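Local coordinates for hypothetical protein Atu3615 (Agrobacterium tumefaciens str. C58, PDB 1ZNP) that is of unknown function but belongs to the DUF985 family of the cupin superfamily of beta-barrel proteins, at residues Leu75-Gln79 with Val101-Cys107. Residues are numbered along the deposited sequence; the frame is centred on the assembly and turned at random.
Sequences LHLSQ and VIVPANC
L77 lays its two methyl groups on V103 and P104, and this is the heart of the contact. With CG anti to the carbonyl carbon (chi1 -52°), the delta methyls are carried across to the other segment: CD2 sits over the fork of V103, 3.6 Å from CG2 and only slightly farther from CG1, while CD1 reaches past V103 to the proline ring, 4.0 Å from CD of P104. CB of L77 lies beside the sulfur of C107, 3.9 Å from SG. Two residues earlier on the strand, L75 sets CD2 against both methyls of V101, closer to CG1 (3.2 Å). F87 of strand 85-89 also packs on L77 and V101, and W65 touches L75, V101 and V103.

The two segments do not share backbone hydrogen bonds. Strands 75-78 and 101-103 run in roughly the same sense, 35° apart, with axes 8.9 Å from each other at closest approach, so it is chiefly side chains that meet, across the interior of a cupin beta-barrel. L75 and L77 are bonded through their backbones to strand 85-89, whereas V101 pairs with W65.

Against the buried L75, L77, V101 and V103, the other end is open to solvent: Q79 and P104 are exposed. C107, still buried, tucks SG against the peptide that joins S78 to Q79, 3.3 Å from C of S78. Beyond it, the type II turn from P104 to C107 meets Q79, whose chain bends at chi2 (59°) and brings its amide back over the turn. There Q79 NE2 gives a weak hydrogen bond to O of A105, 3.3 Å long, and OE1 of Q79 is pressed close to CG of P104 and to CB of C107, the latter at 2.9 Å, a very tight carbon-oxygen contact and not a hydrogen bond.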
ATOM      1  N   LEU A  75      -0.349   3.763  -7.231  1.00 19.98           N
ATOM      2  CA  LEU A  75       0.519   4.777  -6.644  1.00 19.11           C
ATOM      3  C   LEU A  75       1.706   4.064  -6.007  1.00 19.71           C
ATOM      4  O   LEU A  75       1.532   3.175  -5.174  1.00 20.40           O
ATOM      5  CB  LEU A  75      -0.253   5.578  -5.596  1.00 17.34           C
ATOM      6  CG  LEU A  75       0.422   6.837  -5.061  1.00 19.19           C
ATOM      7  CD1 LEU A  75       0.651   7.825  -6.171  1.00 20.35           C
ATOM      8  CD2 LEU A  75      -0.462   7.466  -4.013  1.00 22.30           C
ATOM      9  N   HIS A  76       2.909   4.452  -6.416  1.00 20.09           N
ATOM     10  CA  HIS A  76       4.136   3.847  -5.922  1.00 18.57           C
ATOM     11  C   HIS A  76       4.904   4.819  -5.043  1.00 18.33           C
ATOM     12  O   HIS A  76       5.135   5.961  -5.434  1.00 19.16           O
ATOM     13  CB  HIS A  76       4.994   3.424  -7.109  1.00 18.12           C
ATOM     14  CG  HIS A  76       4.241   2.653  -8.153  1.00 22.81           C
ATOM     15  ND1 HIS A  76       3.815   1.354  -7.964  1.00 22.51           N
ATOM     16  CD2 HIS A  76       3.819   3.009  -9.391  1.00 21.03           C
ATOM     17  CE1 HIS A  76       3.166   0.944  -9.040  1.00 20.16           C
ATOM     18  NE2 HIS A  76       3.154   1.927  -9.919  1.00 20.04           N
ATOM     19  N   LEU A  77       5.292   4.363  -3.854  1.00 18.63           N
ATOM     20  CA  LEU A  77       6.036   5.192  -2.917  1.00 19.16           C
ATOM     21  C   LEU A  77       7.367   4.555  -2.545  1.00 20.16           C
ATOM     22  O   LEU A  77       7.453   3.344  -2.339  1.00 19.74           O
ATOM     23  CB  LEU A  77       5.241   5.414  -1.626  1.00 18.69           C
ATOM     24  CG  LEU A  77       3.802   5.917  -1.696  1.00 18.60           C
ATOM     25  CD1 LEU A  77       3.441   6.522  -0.334  1.00 14.76           C
ATOM     26  CD2 LEU A  77       3.654   6.961  -2.809  1.00 18.12           C
ATOM     27  N   SER A  78       8.397   5.385  -2.444  1.00 20.56           N
ATOM     28  CA  SER A  78       9.725   4.925  -2.077  1.00 21.10           C
ATOM     29  C   SER A  78      10.373   6.010  -1.242  1.00 22.54           C
ATOM     30  O   SER A  78      10.868   7.007  -1.774  1.00 23.35           O
ATOM     31  CB  SER A  78      10.557   4.653  -3.325  1.00 19.45           C
ATOM     32  OG  SER A  78      11.840   4.179  -2.954  1.00 23.64           O
ATOM     33  N   GLN A  79      10.367   5.814   0.071  1.00 25.32           N
ATOM     34  CA  GLN A  79      10.915   6.800   0.990  1.00 28.77           C
ATOM     35  C   GLN A  79      12.412   6.975   0.884  1.00 31.19           C
ATOM     36  O   GLN A  79      12.893   8.090   0.709  1.00 33.75           O
ATOM     37  CB  GLN A  79      10.554   6.445   2.432  1.00 29.16           C
ATOM     38  CG  GLN A  79      10.864   7.547   3.437  1.00 30.35           C
ATOM     39  CD  GLN A  79      10.135   8.852   3.118  1.00 31.44           C
ATOM     40  OE1 GLN A  79       8.908   8.904   3.128  1.00 30.46           O
ATOM     41  NE2 GLN A  79      10.898   9.909   2.823  1.00 29.58           N
ATOM     42  N   VAL A 101      -4.657   8.306   0.006  1.00 19.23           N
ATOM     43  CA  VAL A 101      -3.350   7.757   0.363  1.00 20.04           C
ATOM     44  C   VAL A 101      -2.371   8.900   0.653  1.00 20.25           C
ATOM     45  O   VAL A 101      -2.294   9.893  -0.087  1.00 17.01           O
ATOM     46  CB  VAL A 101      -2.798   6.826  -0.742  1.00 17.96           C
ATOM     47  CG1 VAL A 101      -3.028   7.439  -2.089  1.00 23.83           C
ATOM     48  CG2 VAL A 101      -1.321   6.592  -0.538  1.00 18.87           C
ATOM     49  N   ILE A 102      -1.635   8.731   1.749  1.00 18.92           N
ATOM     50  CA  ILE A 102      -0.694   9.719   2.236  1.00 19.20           C
ATOM     51  C   ILE A 102       0.755   9.517   1.854  1.00 21.23           C
ATOM     52  O   ILE A 102       1.423   8.656   2.406  1.00 23.50           O
ATOM     53  CB  ILE A 102      -0.721   9.792   3.772  1.00 18.39           C
ATOM     54  CG1 ILE A 102      -2.105  10.219   4.247  1.00 18.74           C
ATOM     55  CG2 ILE A 102       0.336  10.748   4.269  1.00 17.60           C
ATOM     56  CD1 ILE A 102      -3.112   9.121   4.124  1.00 25.43           C
ATOM     57  N   VAL A 103       1.254  10.333   0.932  1.00 21.33           N
ATOM     58  CA  VAL A 103       2.645  10.222   0.561  1.00 21.90           C
ATOM     59  C   VAL A 103       3.408  11.102   1.548  1.00 22.16           C
ATOM     60  O   VAL A 103       3.253  12.325   1.555  1.00 24.08           O
ATOM     61  CB  VAL A 103       2.904  10.728  -0.875  1.00 22.79           C
ATOM     62  CG1 VAL A 103       4.370  10.489  -1.249  1.00 20.29           C
ATOM     63  CG2 VAL A 103       1.965  10.029  -1.855  1.00 19.63           C
ATOM     64  N   PRO A 104       4.219  10.491   2.419  1.00 20.47           N
ATOM     65  CA  PRO A 104       4.977  11.282   3.386  1.00 20.21           C
ATOM     66  C   PRO A 104       5.949  12.235   2.682  1.00 19.78           C
ATOM     67  O   PRO A 104       6.240  12.073   1.498  1.00 18.11           O
ATOM     68  CB  PRO A 104       5.669  10.216   4.239  1.00 18.92           C
ATOM     69  CG  PRO A 104       5.825   9.083   3.306  1.00 21.63           C
ATOM     70  CD  PRO A 104       4.514   9.057   2.567  1.00 21.50           C
ATOM     71  N   ALA A 105       6.435  13.228   3.419  1.00 19.70           N
ATOM     72  CA  ALA A 105       7.349  14.230   2.882  1.00 19.72           C
ATOM     73  C   ALA A 105       8.694  13.685   2.407  1.00 21.06           C
ATOM     74  O   ALA A 105       9.269  12.782   3.011  1.00 20.66           O
ATOM     75  CB  ALA A 105       7.570  15.330   3.911  1.00 18.41           C
ATOM     76  N   ASN A 106       9.173  14.262   1.310  1.00 21.46           N
ATOM     77  CA  ASN A 106      10.433  13.891   0.687  1.00 23.47           C
ATOM     78  C   ASN A 106      10.499  12.436   0.248  1.00 24.11           C
ATOM     79  O   ASN A 106      11.583  11.904   0.036  1.00 24.88           O
ATOM     80  CB  ASN A 106      11.607  14.181   1.617  1.00 23.12           C
ATOM     81  CG  ASN A 106      12.934  14.210   0.878  1.00 23.81           C
ATOM     82  OD1 ASN A 106      13.979  13.892   1.440  1.00 25.82           O
ATOM     83  ND2 ASN A 106      12.897  14.605  -0.387  1.00 24.34           N
ATOM     84  N   CYS A 107       9.346  11.789   0.107  1.00 24.40           N
ATOM     85  CA  CYS A 107       9.320  10.400  -0.338  1.00 22.90           C
ATOM     86  C   CYS A 107       9.087  10.335  -1.844  1.00 23.08           C
ATOM     87  O   CYS A 107       8.212  11.018  -2.369  1.00 22.76           O
ATOM     88  CB  CYS A 107       8.200   9.647   0.374  1.00 24.64           C
ATOM     89  SG  CYS A 107       7.871   8.014  -0.320  1.00 27.54           S
TER